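Local coordinates for protein Bd3460 (PDB 5CEC) that is an ankyrin-repeat immunity protein that binds the predatory endopeptidase Bd3459 and so probably protects the invading Bdellovibrio from its own enzyme, at residues Q39-L42 against A43-K46; V79-L82 against L83-K86; A58-E61 against T62-P66; Q140-K143 against K144-E147. All coordinates share one frame; numbering follows the deposited sequence.

Interaction 1. Residues Q39-L42 against A43-K46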
# COMPACT_ATOMS: atom_id res chain seq x y z
N GLN B 39 -7.29 3.53 -11.36
CA GLN B 39 -7.82 2.77 -10.22
C GLN B 39 -7.48 1.28 -10.25
O GLN B 39 -7.60 0.57 -9.24
CB GLN B 39 -9.35 2.97 -10.13
CG GLN B 39 -9.77 4.40 -9.79
CD GLN B 39 -11.26 4.71 -10.05
OE1 GLN B 39 -12.08 3.81 -10.26
NE2 GLN B 39 -11.61 6.00 -10.01
N GLY B 40 -7.07 0.78 -11.41
CA GLY B 40 -6.71 -0.62 -11.54
C GLY B 40 -7.89 -1.51 -11.86
O GLY B 40 -7.84 -2.69 -11.58
N ASP B 41 -8.96 -0.95 -12.45
CA ASP B 41 -10.13 -1.75 -12.86
C ASP B 41 -9.99 -2.18 -14.31
O ASP B 41 -10.49 -1.53 -15.21
CB ASP B 41 -11.42 -0.95 -12.63
CG ASP B 41 -12.65 -1.81 -12.65
OD1 ASP B 41 -12.61 -2.86 -13.34
OD2 ASP B 41 -13.66 -1.45 -11.99
N LEU B 42 -9.31 -3.30 -14.52
CA LEU B 42 -9.03 -3.80 -15.87
C LEU B 42 -10.30 -4.15 -16.63
O LEU B 42 -10.39 -3.91 -17.83
CB LEU B 42 -8.11 -5.02 -15.80
CG LEU B 42 -7.79 -5.75 -17.09
CD1 LEU B 42 -7.07 -4.82 -18.07
CD2 LEU B 42 -6.94 -6.98 -16.79
N ALA B 43 -11.27 -4.74 -15.94
CA ALA B 43 -12.52 -5.13 -16.60
C ALA B 43 -13.18 -3.91 -17.20
O ALA B 43 -13.62 -3.94 -18.34
CB ALA B 43 -13.47 -5.83 -15.64
N LYS B 44 -13.20 -2.82 -16.43
CA LYS B 44 -13.80 -1.57 -16.87
C LYS B 44 -13.03 -0.98 -18.05
O LYS B 44 -13.62 -0.47 -18.99
CB LYS B 44 -13.87 -0.58 -15.70
CG LYS B 44 -14.77 0.62 -15.91
CD LYS B 44 -15.12 1.28 -14.58
CE LYS B 44 -16.04 0.43 -13.71
NZ LYS B 44 -16.55 1.15 -12.51
N VAL B 45 -11.71 -1.07 -17.98
CA VAL B 45 -10.86 -0.65 -19.10
C VAL B 45 -11.17 -1.47 -20.38
O VAL B 45 -11.41 -0.88 -21.43
CB VAL B 45 -9.36 -0.70 -18.73
CG1 VAL B 45 -8.47 -0.57 -19.97
CG2 VAL B 45 -9.04 0.39 -17.70
N LYS B 46 -11.20 -2.79 -20.28
CA LYS B 46 -11.52 -3.64 -21.46
C LYS B 46 -12.91 -3.36 -22.02
O LYS B 46 -13.11 -3.37 -23.25
CB LYS B 46 -11.36 -5.13 -21.13
CG LYS B 46 -9.91 -5.56 -20.94
CD LYS B 46 -9.79 -7.07 -20.81
CE LYS B 46 -8.36 -7.48 -20.53
NZ LYS B 46 -8.22 -8.95 -20.47

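Interaction 2. Residues V79-L82 against L83-K86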
# COMPACT_ATOMS: atom_id res chain seq x y z
N VAL B 79 -1.46 -1.62 -18.16
CA VAL B 79 -0.39 -1.14 -19.04
C VAL B 79 -0.16 -2.16 -20.15
O VAL B 79 -0.06 -1.78 -21.30
CB VAL B 79 0.90 -0.87 -18.25
CG1 VAL B 79 2.12 -0.68 -19.15
CG2 VAL B 79 0.71 0.36 -17.41
N LYS B 80 -0.10 -3.45 -19.82
CA LYS B 80 0.14 -4.46 -20.84
C LYS B 80 -0.97 -4.47 -21.89
O LYS B 80 -0.71 -4.60 -23.10
CB LYS B 80 0.27 -5.84 -20.20
CG LYS B 80 1.56 -6.09 -19.45
CD LYS B 80 1.56 -7.47 -18.80
CE LYS B 80 2.93 -7.89 -18.29
NZ LYS B 80 2.94 -9.33 -17.87
N PHE B 81 -2.22 -4.34 -21.42
CA PHE B 81 -3.37 -4.27 -22.32
C PHE B 81 -3.27 -3.07 -23.27
O PHE B 81 -3.45 -3.19 -24.49
CB PHE B 81 -4.68 -4.23 -21.52
CG PHE B 81 -5.90 -3.98 -22.37
CD1 PHE B 81 -6.37 -4.97 -23.22
CD2 PHE B 81 -6.55 -2.74 -22.36
CE1 PHE B 81 -7.48 -4.75 -24.02
CE2 PHE B 81 -7.66 -2.51 -23.18
CZ PHE B 81 -8.13 -3.51 -24.00
N LEU B 82 -2.92 -1.91 -22.74
CA LEU B 82 -2.77 -0.73 -23.58
C LEU B 82 -1.58 -0.82 -24.54
O LEU B 82 -1.68 -0.39 -25.69
CB LEU B 82 -2.64 0.52 -22.72
CG LEU B 82 -3.90 0.86 -21.91
CD1 LEU B 82 -3.63 1.99 -20.91
CD2 LEU B 82 -5.10 1.20 -22.79
N LEU B 83 -0.48 -1.42 -24.10
CA LEU B 83 0.65 -1.66 -25.01
C LEU B 83 0.24 -2.56 -26.18
O LEU B 83 0.70 -2.35 -27.32
CB LEU B 83 1.85 -2.27 -24.26
CG LEU B 83 2.51 -1.39 -23.22
CD1 LEU B 83 3.58 -2.14 -22.48
CD2 LEU B 83 3.11 -0.18 -23.86
N SER B 84 -0.64 -3.52 -25.94
CA SER B 84 -1.12 -4.39 -27.01
C SER B 84 -1.97 -3.64 -28.04
O SER B 84 -2.11 -4.11 -29.16
CB SER B 84 -1.90 -5.58 -26.43
OG SER B 84 -3.25 -5.25 -26.13
N LYS B 85 -2.52 -2.48 -27.67
CA LYS B 85 -3.22 -1.59 -28.59
C LYS B 85 -2.29 -0.60 -29.29
O LYS B 85 -2.76 0.23 -30.07
CB LYS B 85 -4.33 -0.83 -27.86
CG LYS B 85 -5.36 -1.73 -27.16
CD LYS B 85 -6.14 -2.59 -28.15
CE LYS B 85 -7.16 -3.49 -27.47
NZ LYS B 85 -7.67 -4.55 -28.39
N LYS B 86 -0.99 -0.68 -29.02
CA LYS B 86 0.04 0.12 -29.71
C LYS B 86 -0.10 1.62 -29.46
O LYS B 86 0.13 2.41 -30.36
CB LYS B 86 0.09 -0.19 -31.21
CG LYS B 86 0.07 -1.67 -31.55
CD LYS B 86 1.27 -2.42 -31.02
CE LYS B 86 1.27 -3.87 -31.49
NZ LYS B 86 1.81 -4.03 -32.87

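Interaction 3. Residues A58-E61 against T62-P66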
# COMPACT_ATOMS: atom_id res chain seq x y z
N ALA B 58 -5.64 10.32 -27.22
CA ALA B 58 -6.21 11.62 -26.85
C ALA B 58 -5.89 11.99 -25.40
O ALA B 58 -5.89 11.13 -24.49
CB ALA B 58 -7.72 11.64 -27.10
N GLN B 59 -5.58 13.26 -25.20
CA GLN B 59 -5.18 13.76 -23.89
C GLN B 59 -6.28 14.62 -23.28
O GLN B 59 -6.98 15.36 -23.99
CB GLN B 59 -3.88 14.53 -24.03
CG GLN B 59 -2.69 13.62 -24.30
CD GLN B 59 -1.47 14.36 -24.77
OE1 GLN B 59 -1.33 14.69 -25.96
NE2 GLN B 59 -0.58 14.67 -23.84
N ASP B 60 -6.38 14.56 -21.96
CA ASP B 60 -7.39 15.29 -21.24
C ASP B 60 -6.91 16.71 -20.92
O ASP B 60 -5.87 17.15 -21.42
CB ASP B 60 -7.85 14.50 -20.02
CG ASP B 60 -6.90 14.52 -18.85
OD1 ASP B 60 -5.84 15.14 -18.91
OD2 ASP B 60 -7.26 13.89 -17.84
N GLU B 61 -7.67 17.41 -20.08
CA GLU B 61 -7.40 18.82 -19.81
C GLU B 61 -6.06 19.13 -19.13
O GLU B 61 -5.57 20.24 -19.23
CB GLU B 61 -8.54 19.43 -18.99
CG GLU B 61 -8.66 18.87 -17.57
CD GLU B 61 -9.72 19.58 -16.74
OE1 GLU B 61 -9.61 20.81 -16.52
OE2 GLU B 61 -10.67 18.89 -16.32
N THR B 62 -5.45 18.14 -18.46
CA THR B 62 -4.11 18.31 -17.89
C THR B 62 -3.03 17.51 -18.65
O THR B 62 -1.90 17.41 -18.19
CB THR B 62 -4.04 17.94 -16.38
OG1 THR B 62 -4.02 16.52 -16.19
CG2 THR B 62 -5.20 18.55 -15.60
N GLY B 63 -3.39 16.99 -19.82
CA GLY B 63 -2.49 16.27 -20.75
C GLY B 63 -2.36 14.79 -20.51
O GLY B 63 -1.46 14.17 -21.08
N MET B 64 -3.21 14.22 -19.66
CA MET B 64 -3.12 12.80 -19.33
C MET B 64 -3.75 11.92 -20.39
O MET B 64 -4.79 12.25 -20.98
CB MET B 64 -3.82 12.51 -17.99
CG MET B 64 -3.25 13.28 -16.81
SD MET B 64 -1.59 12.74 -16.36
CE MET B 64 -1.94 11.17 -15.57
N THR B 65 -3.14 10.77 -20.56
CA THR B 65 -3.65 9.67 -21.36
C THR B 65 -4.01 8.49 -20.46
O THR B 65 -3.58 8.42 -19.31
CB THR B 65 -2.57 9.15 -22.30
OG1 THR B 65 -1.45 8.69 -21.53
CG2 THR B 65 -2.14 10.22 -23.30
N PRO B 66 -4.76 7.51 -21.00
CA PRO B 66 -4.96 6.26 -20.28
C PRO B 66 -3.67 5.62 -19.81
O PRO B 66 -3.61 5.08 -18.68
CB PRO B 66 -5.66 5.37 -21.32
CG PRO B 66 -6.40 6.35 -22.17
CD PRO B 66 -5.56 7.57 -22.25
O HOH W 1 -6.97 11.00 -21.90
O HOH W 2 -6.46 15.49 -15.89

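Interaction 4. Residues Q140-K143 against K144-E147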
# COMPACT_ATOMS: atom_id res chain seq x y z
N GLN B 140 18.17 6.69 -7.11
CA GLN B 140 17.96 6.84 -5.69
C GLN B 140 17.13 5.72 -5.09
O GLN B 140 17.16 5.55 -3.90
CB GLN B 140 17.29 8.17 -5.36
CG GLN B 140 18.17 9.39 -5.53
CD GLN B 140 17.57 10.63 -4.88
OE1 GLN B 140 17.01 11.48 -5.60
NE2 GLN B 140 17.65 10.76 -3.58
N ASN B 141 16.39 4.97 -5.90
CA ASN B 141 15.29 4.15 -5.40
C ASN B 141 15.24 2.70 -5.88
O ASN B 141 14.78 1.87 -5.13
CB ASN B 141 13.96 4.83 -5.75
CG ASN B 141 13.77 6.11 -4.98
OD1 ASN B 141 13.66 6.09 -3.75
ND2 ASN B 141 13.83 7.23 -5.68
N ASN B 142 15.58 2.40 -7.13
CA ASN B 142 15.43 1.04 -7.65
C ASN B 142 16.58 0.72 -8.57
O ASN B 142 16.62 1.20 -9.70
CB ASN B 142 14.08 0.88 -8.35
CG ASN B 142 13.79 -0.56 -8.70
OD1 ASN B 142 14.39 -1.11 -9.63
ND2 ASN B 142 12.90 -1.19 -7.93
N LYS B 143 17.49 -0.12 -8.09
CA LYS B 143 18.70 -0.44 -8.81
C LYS B 143 18.44 -1.16 -10.13
O LYS B 143 19.10 -0.88 -11.12
CB LYS B 143 19.61 -1.30 -7.90
CG LYS B 143 20.94 -1.74 -8.49
CD LYS B 143 21.61 -2.82 -7.63
CE LYS B 143 22.70 -2.29 -6.73
NZ LYS B 143 23.71 -3.36 -6.49
N LYS B 144 17.48 -2.07 -10.14
CA LYS B 144 17.18 -2.84 -11.35
C LYS B 144 16.75 -1.90 -12.47
O LYS B 144 17.23 -2.03 -13.58
CB LYS B 144 16.09 -3.87 -11.06
CG LYS B 144 15.67 -4.71 -12.27
CD LYS B 144 14.68 -5.80 -11.86
CE LYS B 144 14.22 -6.60 -13.07
NZ LYS B 144 13.25 -7.66 -12.70
N THR B 145 15.86 -0.95 -12.18
CA THR B 145 15.41 -0.02 -13.21
C THR B 145 16.50 0.97 -13.59
O THR B 145 16.66 1.29 -14.75
CB THR B 145 14.08 0.65 -12.82
OG1 THR B 145 13.04 -0.33 -12.86
CG2 THR B 145 13.71 1.75 -13.80
N ALA B 146 17.30 1.41 -12.63
CA ALA B 146 18.43 2.26 -12.97
C ALA B 146 19.35 1.54 -13.99
O ALA B 146 19.82 2.15 -14.96
CB ALA B 146 19.20 2.64 -11.70
N GLU B 147 19.63 0.26 -13.75
CA GLU B 147 20.43 -0.58 -14.67
C GLU B 147 19.74 -0.71 -16.04
O GLU B 147 20.39 -0.61 -17.06
CB GLU B 147 20.73 -1.95 -14.05
CG GLU B 147 21.68 -1.87 -12.89
CD GLU B 147 22.04 -3.18 -12.25
OE1 GLU B 147 21.22 -4.12 -12.22
OE2 GLU B 147 23.18 -3.25 -11.73
O HOH W 3 12.68 -2.62 -11.36

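Interaction 1. Residues Q39-L42 against A43-K46
With chi1 of Asp41 at -164°, its carboxylate swings forward beside its own carbonyl carbon and over the first turn of helix 42-49, where OD1 takes the backbone N-H of Lys44 at 3.1 Å. This is an N-cap, set in the tight turn between helices 31-39 and 42-49, an ankyrin helical pair; Gly40, with positive phi, ends helix 31-39 just before it. The capping N-H arrives from above the carboxylate plane, 58° out of it. The other oxygen, OD2, faces the Lys44 chain, which bends at chi3 (-69°) and brings CE to 3.5 Å from OD2; the salt bridge from NZ to OD2 is long, at 3.9 Å. Main-chain bonds start the helix beneath: Val45 N to Asp41 O (3.1 Å), then Lys46 N to Leu42 O (2.8 Å), nearly straight. Val45 turns inward against Leu33 and Ala36 of helix 31-39, while Leu42 also leans on Asp77 and Ile78 of helix 76-84, in the next helical pair. Asp41 packs on Pro155 of the Bd3459 chain, so the cap belongs to the surface that meets the endopeptidase. On the side facing helix 76-84, the aliphatic part of Lys46 slants across Leu42, CE lying 3.8 Å from Leu42 CD1.

Interaction 2. Residues V79-L82 against L83-K86
Backbone bonds carry helix 76-84 to its C-terminal end: Leu83 N donates to Val79 O (2.9 Å) and Ser84 N to Lys80 O. Past that point the chain leaves the helix in a Schellman motif, with Lys86 at positive phi and its N bonded to Leu83 O at 2.9 Å. The pattern tightens here, since Lys85 N reaches Leu82 O from well above the carbonyl plane and bonds weakly to Phe81 O. A side-chain bond reinforces this last turn: Ser84, at chi1 83°, turns OG back so that it donates to Phe81 O across a short 2.6 Å. Phe81 O therefore receives a hydroxyl as well as the weak N-H. Apolar contacts flank the bonds. Val79 and Leu83, one turn apart, extend alongside each other, with Val79 CG1 3.9 Å from Leu83 CD1; both also pack on helix 109-117 of the following repeat. Phe81 leans the other way, onto Val45, Lys46 and Val49 of helix 42-49, and the helix thus joins its neighbours in the ankyrin stack. The Lys85 chain kinks at chi2 (-63°) and passes slantwise by the Phe81 ring, its NZ bonded to Gln50 OE1 and its CE 3.6 Å from Phe81 CZ.

Interaction 3. Residues A58-E61 against T62-P66
Asp60 OD1 holds the turn together by accepting two backbone N-H groups, from Met64 at 2.9 Å and from Thr62 at 3.1 Å. They reach it from opposite faces of the carboxylate, each about 50° out of its plane. With chi1 at 77°, Asp60 CG sits between its own N and carbonyl carbon, which tucks the carboxylate inside the bend. The main chain closes as a type I beta turn from Asp60 to Gly63: Gly63 N donates to Asp60 O, and the positive phi of Gly63 lets the chain double back. Beyond the turn, Asp60 N bonds to Met64 O at 3.0 Å. The Gln59 amide reaches across the turn, its NE2 giving Gly63 O a bond of 2.9 Å that runs close to the amide plane. One water links Asp60 OD2 (2.6 Å) to Thr62 OG1, and another lies within hydrogen-bonding distance of Ala58 O and Met64 O. Packing follows: Gln59 CG rests on Thr65 CG2 at 3.6 Å, and Met64 CB lies alongside the Asp60 carboxylate. Thr62 and Met64 also pack on Lys390 and Arg392 of the Bd3459 chain. This is the beta-hairpin-like finger that links ankyrin repeats; Thr65 and Pro66 lead from it into helix 66-72, where Thr65 OG1 caps Met68 N, while Asp60 and Pro66 rest against helix 31-39.

Interaction 4. Residues Q140-K143 against K144-E147
Extended backbone angles at Asn142 (phi -143°, psi 106°) break the path between helices 134-141 and 143-152, and its carbonyl O then accepts from Ala146 N at 3.0 Å to begin the second helix. Lys143 O follows with Glu147 N, also in helical fashion. Asn142 is the N-cap: chi1 near 180° (-170°) carries its amide forward over the helix start, and OD1 takes the N-H of Thr145 at 2.9 Å, in the carbonyl plane and fairly straight. A water donates to the same OD1 (2.9 Å) and to Thr145 OG1 (2.8 Å), tying the cap to the third residue of the turn; that hydroxyl is also bonded to Glu113 of helix 109-117. The other end of the amide faces outward, Asn142 ND2 bonding to Ser345 OG of the Bd3459 chain, so one side chain caps a helix with its oxygen and meets the endopeptidase with its nitrogen. Lys143 and Glu147 run side by side one turn apart, Lys143 CG 4.2 Å from Glu147 CD, while their charged ends stay separate, Lys143 NZ being 5.3 Å from Glu147 OE2. Both residues lie against Phe182 of helix 177-185, and Ala146 turns between Phe182 and the paired helix 134-141. An N-capped second helix after a short turn is an element of the ankyrin helix-turn-helix, placed here at the interface with Bd3459.

In the fold
Interactions 1, 2 and 3 cluster toward the N-terminal end of the ankyrin stack, and interaction 4 lies nearer the middle of the chain. Interactions 1 and 2 have centres about 13 Å apart and touch through the Phe81 ring, with Val45 CG1 3.8 Å from Phe81 CD2. Interaction 3 meets interaction 2 where Leu82 CD1 lies 3.8 Å from Pro66 C, at the point where the start of helix 66-72 meets helix 76-84. Interactions 1 and 4 are the same kind of cap in different helical pairs, their centres about 28 Å apart. Interactions 1, 3 and 4 all touch Bd3459, whereas interaction 2 makes no contact with it and instead packs against helices 42-49 and 109-117 on neighbouring parts of the stack.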